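Local coordinates for Mn transporter subunit (Synechocystis sp. PCC 6803, PDB 3UJP), which probably serves as the manganese-binding subunit of an ABC-type importer, holding the metal between its two lobes, at residues 35-40 with 92-97; 84-89 with 107-112. One frame throughout, in Å; residues are numbered along the deposited sequence.

Contact 1. Residues 35-40 with 92-97. With ZN (zinc ion), chain G.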
ATOM      1  N   LEU A  35      -5.412  -7.847  -9.733  1.00 67.02           N
ATOM      2  CA  LEU A  35      -5.192  -9.136  -9.079  1.00 71.17           C
ATOM      3  C   LEU A  35      -4.398 -10.102  -9.965  1.00 72.16           C
ATOM      4  O   LEU A  35      -4.671 -10.218 -11.167  1.00 70.99           O
ATOM      5  CB  LEU A  35      -6.527  -9.766  -8.682  1.00 68.35           C
ATOM      6  CG  LEU A  35      -6.456 -10.478  -7.338  1.00 70.97           C
ATOM      7  CD1 LEU A  35      -6.425  -9.435  -6.202  1.00 75.45           C
ATOM      8  CD2 LEU A  35      -7.603 -11.477  -7.157  1.00 66.55           C
ATOM      9  N   THR A  36      -3.403 -10.774  -9.391  1.00 67.94           N
ATOM     10  CA  THR A  36      -2.664 -11.774 -10.159  1.00 67.19           C
ATOM     11  C   THR A  36      -2.631 -13.130  -9.478  1.00 68.65           C
ATOM     12  O   THR A  36      -2.640 -13.240  -8.252  1.00 67.10           O
ATOM     13  CB  THR A  36      -1.221 -11.343 -10.531  1.00 67.26           C
ATOM     14  OG1 THR A  36      -0.537 -10.849  -9.376  1.00 76.56           O
ATOM     15  CG2 THR A  36      -1.250 -10.271 -11.574  1.00 70.78           C
ATOM     16  N   THR A  37      -2.566 -14.157 -10.307  1.00 61.78           N
ATOM     17  CA  THR A  37      -2.628 -15.527  -9.860  1.00 59.94           C
ATOM     18  C   THR A  37      -1.548 -15.877  -8.853  1.00 67.21           C
ATOM     19  O   THR A  37      -1.856 -16.285  -7.720  1.00 69.10           O
ATOM     20  CB  THR A  37      -2.597 -16.465 -11.047  1.00 62.49           C
ATOM     21  OG1 THR A  37      -1.533 -16.088 -11.931  1.00 66.50           O
ATOM     22  CG2 THR A  37      -3.898 -16.325 -11.782  1.00 67.15           C
ATOM     23  N   PHE A  38      -0.289 -15.718  -9.245  1.00 64.93           N
ATOM     24  CA  PHE A  38       0.814 -15.997  -8.329  1.00 64.61           C
ATOM     25  C   PHE A  38       1.803 -14.859  -8.142  1.00 65.29           C
ATOM     26  O   PHE A  38       1.852 -13.917  -8.933  1.00 70.16           O
ATOM     27  CB  PHE A  38       1.548 -17.283  -8.705  1.00 65.41           C
ATOM     28  CG  PHE A  38       2.233 -17.244 -10.031  1.00 61.88           C
ATOM     29  CD1 PHE A  38       3.609 -17.349 -10.111  1.00 62.60           C
ATOM     30  CD2 PHE A  38       1.508 -17.140 -11.191  1.00 62.58           C
ATOM     31  CE1 PHE A  38       4.232 -17.335 -11.311  1.00 61.76           C
ATOM     32  CE2 PHE A  38       2.130 -17.121 -12.395  1.00 62.06           C
ATOM     33  CZ  PHE A  38       3.493 -17.225 -12.459  1.00 61.87           C
ATOM     34  N   THR A  39       2.583 -14.982  -7.075  1.00 64.05           N
ATOM     35  CA  THR A  39       3.569 -13.995  -6.656  1.00 62.01           C
ATOM     36  C   THR A  39       4.601 -13.557  -7.693  1.00 66.90           C
ATOM     37  O   THR A  39       5.109 -12.441  -7.609  1.00 73.04           O
ATOM     38  CB  THR A  39       4.393 -14.555  -5.536  1.00 60.56           C
ATOM     39  OG1 THR A  39       5.175 -15.638  -6.059  1.00 70.88           O
ATOM     40  CG2 THR A  39       3.497 -15.052  -4.420  1.00 65.61           C
ATOM     41  N   VAL A  40       4.982 -14.424  -8.626  1.00 62.39           N
ATOM     42  CA  VAL A  40       5.951 -13.971  -9.614  1.00 54.45           C
ATOM     43  C   VAL A  40       5.270 -12.935 -10.477  1.00 65.34           C
ATOM     44  O   VAL A  40       5.759 -11.824 -10.614  1.00 63.11           O
ATOM     45  CB  VAL A  40       6.476 -15.070 -10.491  1.00 48.83           C
ATOM     46  CG1 VAL A  40       7.475 -14.490 -11.446  1.00 52.06           C
ATOM     47  CG2 VAL A  40       7.123 -16.152  -9.644  1.00 65.67           C
ATOM     48  N   GLU A  92      -2.396 -21.850 -14.242  1.00 68.91           N
ATOM     49  CA  GLU A  92      -3.315 -21.921 -13.131  1.00 72.58           C
ATOM     50  C   GLU A  92      -4.528 -22.753 -13.602  1.00 73.63           C
ATOM     51  O   GLU A  92      -5.396 -22.268 -14.319  1.00 75.39           O
ATOM     52  CB  GLU A  92      -3.669 -20.497 -12.686  1.00 70.96           C
ATOM     53  CG  GLU A  92      -3.893 -19.530 -13.851  1.00 67.79           C
ATOM     54  CD  GLU A  92      -2.666 -18.720 -14.243  1.00 66.42           C
ATOM     55  OE1 GLU A  92      -1.926 -18.287 -13.349  1.00 65.03           O
ATOM     56  OE2 GLU A  92      -2.469 -18.482 -15.450  1.00 66.72           O
ATOM     57  N   ARG A  93      -4.557 -24.026 -13.243  1.00 73.08           N
ATOM     58  CA  ARG A  93      -5.576 -24.917 -13.766  1.00 68.70           C
ATOM     59  C   ARG A  93      -6.929 -24.555 -13.209  1.00 72.61           C
ATOM     60  O   ARG A  93      -7.966 -24.897 -13.799  1.00 84.38           O
ATOM     61  CB  ARG A  93      -5.228 -26.367 -13.445  1.00 69.54           C
ATOM     62  CG  ARG A  93      -4.637 -27.097 -14.636  1.00 66.51           C
ATOM     63  CD  ARG A  93      -4.194 -28.515 -14.322  1.00 67.46           C
ATOM     64  NE  ARG A  93      -2.990 -28.596 -13.490  1.00 70.39           N
ATOM     65  CZ  ARG A  93      -2.980 -29.057 -12.241  1.00 77.83           C
ATOM     66  NH1 ARG A  93      -4.110 -29.469 -11.677  1.00 87.34           N
ATOM     67  NH2 ARG A  93      -1.848 -29.105 -11.548  1.00 79.52           N
ATOM     68  N   TRP A  94      -6.904 -23.841 -12.081  1.00 71.96           N
ATOM     69  CA  TRP A  94      -8.103 -23.510 -11.299  1.00 76.25           C
ATOM     70  C   TRP A  94      -8.764 -22.205 -11.733  1.00 76.14           C
ATOM     71  O   TRP A  94      -9.842 -21.854 -11.256  1.00 83.84           O
ATOM     72  CB  TRP A  94      -7.746 -23.404  -9.813  1.00 67.10           C
ATOM     73  CG  TRP A  94      -6.540 -22.556  -9.577  1.00 69.53           C
ATOM     74  CD1 TRP A  94      -5.239 -22.974  -9.516  1.00 72.15           C
ATOM     75  CD2 TRP A  94      -6.502 -21.127  -9.406  1.00 74.49           C
ATOM     76  NE1 TRP A  94      -4.398 -21.901  -9.311  1.00 67.54           N
ATOM     77  CE2 TRP A  94      -5.148 -20.758  -9.240  1.00 68.54           C
ATOM     78  CE3 TRP A  94      -7.482 -20.130  -9.360  1.00 71.42           C
ATOM     79  CZ2 TRP A  94      -4.759 -19.447  -9.029  1.00 66.15           C
ATOM     80  CZ3 TRP A  94      -7.083 -18.822  -9.155  1.00 67.14           C
ATOM     81  CH2 TRP A  94      -5.742 -18.495  -8.992  1.00 64.16           C
ATOM     82  N   PHE A  95      -8.112 -21.489 -12.637  1.00 74.94           N
ATOM     83  CA  PHE A  95      -8.544 -20.157 -12.986  1.00 75.20           C
ATOM     84  C   PHE A  95      -9.893 -20.181 -13.686  1.00 83.02           C
ATOM     85  O   PHE A  95     -10.842 -19.588 -13.186  1.00 89.07           O
ATOM     86  CB  PHE A  95      -7.498 -19.439 -13.834  1.00 71.23           C
ATOM     87  CG  PHE A  95      -7.702 -17.973 -13.883  1.00 72.17           C
ATOM     88  CD1 PHE A  95      -7.470 -17.194 -12.752  1.00 67.66           C
ATOM     89  CD2 PHE A  95      -8.175 -17.365 -15.031  1.00 73.03           C
ATOM     90  CE1 PHE A  95      -7.681 -15.829 -12.773  1.00 62.32           C
ATOM     91  CE2 PHE A  95      -8.396 -16.001 -15.065  1.00 75.44           C
ATOM     92  CZ  PHE A  95      -8.145 -15.228 -13.929  1.00 68.68           C
ATOM     93  N   GLU A  96      -9.984 -20.868 -14.823  1.00 83.48           N
ATOM     94  CA  GLU A  96     -11.240 -20.981 -15.579  1.00 89.25           C
ATOM     95  C   GLU A  96     -12.467 -20.969 -14.660  1.00 87.26           C
ATOM     96  O   GLU A  96     -13.421 -20.208 -14.846  1.00 89.26           O
ATOM     97  CB  GLU A  96     -11.223 -22.278 -16.407  1.00 99.38           C
ATOM     98  CG  GLU A  96     -12.393 -22.459 -17.374  1.00 99.80           C
ATOM     99  CD  GLU A  96     -12.374 -23.815 -18.090  1.00108.10           C
ATOM    100  OE1 GLU A  96     -13.357 -24.573 -17.956  1.00107.84           O
ATOM    101  OE2 GLU A  96     -11.382 -24.121 -18.798  1.00114.40           O
ATOM    102  N   GLN A  97     -12.420 -21.816 -13.648  1.00 83.91           N
ATOM    103  CA  GLN A  97     -13.546 -22.005 -12.759  1.00 85.51           C
ATOM    104  C   GLN A  97     -13.722 -20.847 -11.791  1.00 91.22           C
ATOM    105  O   GLN A  97     -14.841 -20.410 -11.509  1.00 92.94           O
ATOM    106  CB  GLN A  97     -13.309 -23.271 -11.979  1.00 83.29           C
ATOM    107  CG  GLN A  97     -14.410 -23.621 -11.082  1.00 89.10           C
ATOM    108  CD  GLN A  97     -14.619 -25.089 -11.112  1.00 97.08           C
ATOM    109  OE1 GLN A  97     -14.560 -25.753 -10.078  1.00 93.35           O
ATOM    110  NE2 GLN A  97     -14.837 -25.626 -12.311  1.00 92.69           N
TER
HETATM  111 ZN    ZN G   5     -11.340 -25.224 -20.397  1.00142.76          ZN
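Thr-37 meets Glu-92, Trp-94 and Phe-95, in the turn that leads into helix 95-100. It lies where strand 33-36 gives way to helix 39-49, at the C-terminal ends of the strands of a parallel sheet in an alpha/beta lobe, a usual place for ligand-site loops in doubly wound folds.

One polar bond crosses the contact. Thr-37 OG1 donates to Glu-92 OE1 at 2.6 Å, reaching the oxygen from above the carboxylate plane (40° out of it) rather than within it. With chi1 at 48°, OG1 sits between the backbone N and carbonyl carbon of Thr-37, which turns CG2 toward the aromatic rings. The second carboxylate oxygen, OE2, accepts a hydrogen bond from the backbone N of Gly-88; the carboxylate thus ties the end of strand 33-36 to the backbone that leaves strand 83-86. Replacing Glu-92 by alanine removes both oxygens and is likely to leave the Thr-37 hydroxyl and the Gly-88 amide without these acceptors.

The apolar part is small: Thr-37 CG2 approaches Phe-95 CD1 at 3.8 Å and Trp-94 CH2 at 4.0 Å, both obliquely. Within the turn from Glu-92 to Phe-95, type I and closed by Phe-95 N to Glu-92 O at 3.3 Å, Glu-92 CB packs over one face of the indole near its rim. Trp-94 NE1 is hydrogen-bonded to Ile-65 O, next to the manganese ligand His-66. Phe-38, at the N-cap position of helix 39-49, has its side chain about 8 Å from the manganese at nearest atoms.

Away from the Thr-37 contact, Glu-96 reaches a zinc ion, distinct from the manganese site, with OE2 at 1.9 Å.

Contact 2. Residues 84-89 with 107-112; sequences ILYNGM and SVVLTE
Leu-85 is the apolar centre, touching both Val-108 and Leu-110. Its CD1 lies 3.5 Å from Val-108 CG2, the two side chains running side by side and pointing the same way from the sheet, while Leu-110 CD2 comes across at about a right angle to meet Leu-85 CG at 3.7 Å. Helices 39-49 and 136-153 cover this face, with Val-45 and Phe-150 on Leu-85 and Ile-146 on Leu-110.

On the face bearing Ile-84, Tyr-86, Ser-107 and Val-109, the phenol of Tyr-86 leans across the neighbouring strand. A chi1 of 74° turns the ring so that Val-109 CB lies over one face, offset toward the rim, and Val-109 CG1 comes within 3.8 Å of Tyr-86 CZ. Ser-107 CB sits at the ring edge, near its plane.

Between the two faces the backbones pair in parallel. Tyr-86 N donates to Val-108 O at 3.1 Å in a nearly straight bond (178° at the hydrogen), and Leu-110 N donates to Tyr-86 O at 3.0 Å; the bond from Val-108 N to Ile-84 O is weak. Ser-107 CA and Val-109 CA make CA-H...O contacts to Ile-84 O and Tyr-86 O respectively.

Beyond the strands the chemistry turns polar. Asn-87 ND2 gives a hydrogen bond to Gly-88 O at 3.0 Å, from above the carbonyl plane and not on a lone pair, and its OD1 pairs with Tyr-142 OH, which also bonds weakly to Thr-111 OG1. The backbone angles of Gly-88 are consistent with a need for glycine. Two adjacent parallel strands at 20°, linked through helix 95-100, are the outer beta-alpha-beta unit of a four-stranded sheet, built as in Rossmann-like lobes.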
ATOM      1  N   ILE A  84      -8.060  -8.478 -13.640  1.00 74.09           N
ATOM      2  CA  ILE A  84      -7.420  -9.701 -13.172  1.00 70.73           C
ATOM      3  C   ILE A  84      -6.519 -10.258 -14.241  1.00 71.03           C
ATOM      4  O   ILE A  84      -6.950 -10.599 -15.336  1.00 76.73           O
ATOM      5  CB  ILE A  84      -8.443 -10.774 -12.748  1.00 74.41           C
ATOM      6  CG1 ILE A  84      -9.131 -10.369 -11.434  1.00 74.56           C
ATOM      7  CG2 ILE A  84      -7.756 -12.124 -12.610  1.00 69.37           C
ATOM      8  CD1 ILE A  84     -10.539 -10.907 -11.282  1.00 73.72           C
ATOM      9  N   LEU A  85      -5.248 -10.346 -13.893  1.00 71.95           N
ATOM     10  CA  LEU A  85      -4.180 -10.640 -14.823  1.00 67.13           C
ATOM     11  C   LEU A  85      -3.670 -12.020 -14.513  1.00 65.73           C
ATOM     12  O   LEU A  85      -3.305 -12.300 -13.370  1.00 66.97           O
ATOM     13  CB  LEU A  85      -3.051  -9.639 -14.595  1.00 65.83           C
ATOM     14  CG  LEU A  85      -2.919  -8.506 -15.599  1.00 60.60           C
ATOM     15  CD1 LEU A  85      -4.283  -8.110 -16.071  1.00 66.32           C
ATOM     16  CD2 LEU A  85      -2.196  -7.360 -14.954  1.00 65.91           C
ATOM     17  N   TYR A  86      -3.646 -12.887 -15.517  1.00 59.15           N
ATOM     18  CA  TYR A  86      -3.176 -14.232 -15.286  1.00 64.85           C
ATOM     19  C   TYR A  86      -2.259 -14.693 -16.411  1.00 68.35           C
ATOM     20  O   TYR A  86      -2.265 -14.121 -17.497  1.00 68.28           O
ATOM     21  CB  TYR A  86      -4.351 -15.191 -15.062  1.00 70.23           C
ATOM     22  CG  TYR A  86      -5.170 -15.581 -16.284  1.00 71.45           C
ATOM     23  CD1 TYR A  86      -6.100 -14.709 -16.837  1.00 74.95           C
ATOM     24  CD2 TYR A  86      -5.037 -16.840 -16.858  1.00 70.36           C
ATOM     25  CE1 TYR A  86      -6.866 -15.074 -17.937  1.00 76.09           C
ATOM     26  CE2 TYR A  86      -5.790 -17.213 -17.962  1.00 74.94           C
ATOM     27  CZ  TYR A  86      -6.704 -16.326 -18.496  1.00 80.60           C
ATOM     28  OH  TYR A  86      -7.454 -16.690 -19.593  1.00 89.01           O
ATOM     29  N   ASN A  87      -1.465 -15.728 -16.118  1.00 68.70           N
ATOM     30  CA  ASN A  87      -0.462 -16.241 -17.051  1.00 66.65           C
ATOM     31  C   ASN A  87      -1.084 -16.893 -18.282  1.00 65.82           C
ATOM     32  O   ASN A  87      -0.693 -16.586 -19.395  1.00 68.24           O
ATOM     33  CB  ASN A  87       0.508 -17.205 -16.334  1.00 65.15           C
ATOM     34  CG  ASN A  87       1.627 -17.709 -17.232  1.00 57.42           C
ATOM     35  OD1 ASN A  87       2.799 -17.498 -16.947  1.00 63.78           O
ATOM     36  ND2 ASN A  87       1.268 -18.385 -18.315  1.00 65.88           N
ATOM     37  N   GLY A  88      -2.043 -17.796 -18.091  1.00 70.00           N
ATOM     38  CA  GLY A  88      -2.635 -18.510 -19.214  1.00 68.01           C
ATOM     39  C   GLY A  88      -1.854 -19.766 -19.539  1.00 69.27           C
ATOM     40  O   GLY A  88      -1.076 -20.227 -18.722  1.00 69.78           O
ATOM     41  N   MET A  89      -2.041 -20.327 -20.725  1.00 69.29           N
ATOM     42  CA  MET A  89      -1.332 -21.558 -21.074  1.00 74.80           C
ATOM     43  C   MET A  89      -1.654 -22.698 -20.079  1.00 72.54           C
ATOM     44  O   MET A  89      -0.878 -23.646 -19.916  1.00 68.11           O
ATOM     45  CB  MET A  89       0.180 -21.296 -21.149  1.00 75.26           C
ATOM     46  CG  MET A  89       0.584 -20.321 -22.264  1.00 75.37           C
ATOM     47  SD  MET A  89       2.359 -20.118 -22.559  1.00 81.13           S
ATOM     48  CE  MET A  89       2.653 -21.295 -23.846  1.00 75.25           C
ATOM     49  N   SER A 107     -10.192  -9.666 -17.811  1.00 84.92           N
ATOM     50  CA  SER A 107      -9.070 -10.576 -17.593  1.00 83.83           C
ATOM     51  C   SER A 107      -8.231 -10.674 -18.847  1.00 84.50           C
ATOM     52  O   SER A 107      -8.768 -10.789 -19.946  1.00 90.40           O
ATOM     53  CB  SER A 107      -9.571 -11.969 -17.230  1.00 78.82           C
ATOM     54  OG  SER A 107     -10.654 -11.876 -16.333  1.00 84.04           O
ATOM     55  N   VAL A 108      -6.913 -10.625 -18.690  1.00 74.36           N
ATOM     56  CA  VAL A 108      -6.031 -10.757 -19.846  1.00 72.67           C
ATOM     57  C   VAL A 108      -4.922 -11.741 -19.530  1.00 72.46           C
ATOM     58  O   VAL A 108      -4.587 -11.948 -18.362  1.00 73.32           O
ATOM     59  CB  VAL A 108      -5.450  -9.393 -20.294  1.00 77.02           C
ATOM     60  CG1 VAL A 108      -6.531  -8.294 -20.180  1.00 85.03           C
ATOM     61  CG2 VAL A 108      -4.235  -9.025 -19.484  1.00 62.09           C
ATOM     62  N   VAL A 109      -4.396 -12.398 -20.559  1.00 67.25           N
ATOM     63  CA  VAL A 109      -3.305 -13.341 -20.347  1.00 64.33           C
ATOM     64  C   VAL A 109      -1.961 -12.709 -20.753  1.00 67.25           C
ATOM     65  O   VAL A 109      -1.722 -12.390 -21.915  1.00 73.44           O
ATOM     66  CB  VAL A 109      -3.587 -14.807 -20.942  1.00 64.59           C
ATOM     67  CG1 VAL A 109      -4.972 -14.924 -21.525  1.00 65.71           C
ATOM     68  CG2 VAL A 109      -2.526 -15.261 -21.951  1.00 62.29           C
ATOM     69  N   LEU A 110      -1.105 -12.493 -19.763  1.00 66.53           N
ATOM     70  CA  LEU A 110       0.191 -11.877 -19.972  1.00 59.42           C
ATOM     71  C   LEU A 110       1.040 -12.713 -20.910  1.00 62.11           C
ATOM     72  O   LEU A 110       2.162 -12.339 -21.264  1.00 72.30           O
ATOM     73  CB  LEU A 110       0.909 -11.731 -18.645  1.00 58.64           C
ATOM     74  CG  LEU A 110       0.053 -11.145 -17.545  1.00 62.01           C
ATOM     75  CD1 LEU A 110       0.871 -11.031 -16.264  1.00 62.32           C
ATOM     76  CD2 LEU A 110      -0.489  -9.800 -18.001  1.00 65.22           C
ATOM     77  N   THR A 111       0.512 -13.841 -21.335  1.00 60.65           N
ATOM     78  CA  THR A 111       1.343 -14.775 -22.054  1.00 68.08           C
ATOM     79  C   THR A 111       1.189 -14.655 -23.575  1.00 69.81           C
ATOM     80  O   THR A 111       1.989 -15.206 -24.326  1.00 67.27           O
ATOM     81  CB  THR A 111       1.108 -16.191 -21.523  1.00 65.49           C
ATOM     82  OG1 THR A 111       2.356 -16.726 -21.068  1.00 71.26           O
ATOM     83  CG2 THR A 111       0.476 -17.094 -22.563  1.00 71.41           C
ATOM     84  N   GLU A 112       0.186 -13.892 -24.009  1.00 73.89           N
ATOM     85  CA  GLU A 112      -0.158 -13.731 -25.430  1.00 71.99           C
ATOM     86  C   GLU A 112       0.972 -13.267 -26.370  1.00 70.74           C
ATOM     87  O   GLU A 112       1.502 -12.162 -26.231  1.00 77.21           O
ATOM     88  CB  GLU A 112      -1.357 -12.788 -25.562  1.00 71.84           C
ATOM     89  CG  GLU A 112      -1.653 -12.387 -26.977  1.00 77.67           C
ATOM     90  CD  GLU A 112      -2.835 -11.438 -27.062  1.00 96.67           C
ATOM     91  OE1 GLU A 112      -3.479 -11.207 -26.009  1.00 99.13           O
ATOM     92  OE2 GLU A 112      -3.123 -10.930 -28.175  1.00110.40           O
TER

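In the fold
Contacts 1 and 2 lie on the same side of the chain's centre, about 9 Å apart centre to centre, and their segments alternate along the chain. Strands 33-36 and 83-86 are sheet neighbours, joined by a probable hydrogen bond from Leu-85 N to Leu-35 O, while helix 95-100 connects strand 83-86 to strand 107-109, outermost in this chain. Every touching residue of contact 1 is buried, and its chemistry is a single hydroxyl-carboxylate bond beside aromatic rings in loops beyond the strand end. Contact 2 buries three times the surface (510 against 169 Å²), relies on backbone pairing and leucine-valine packing, and is partly exposed. Stacked Tyr-86 and Phe-95 join the two.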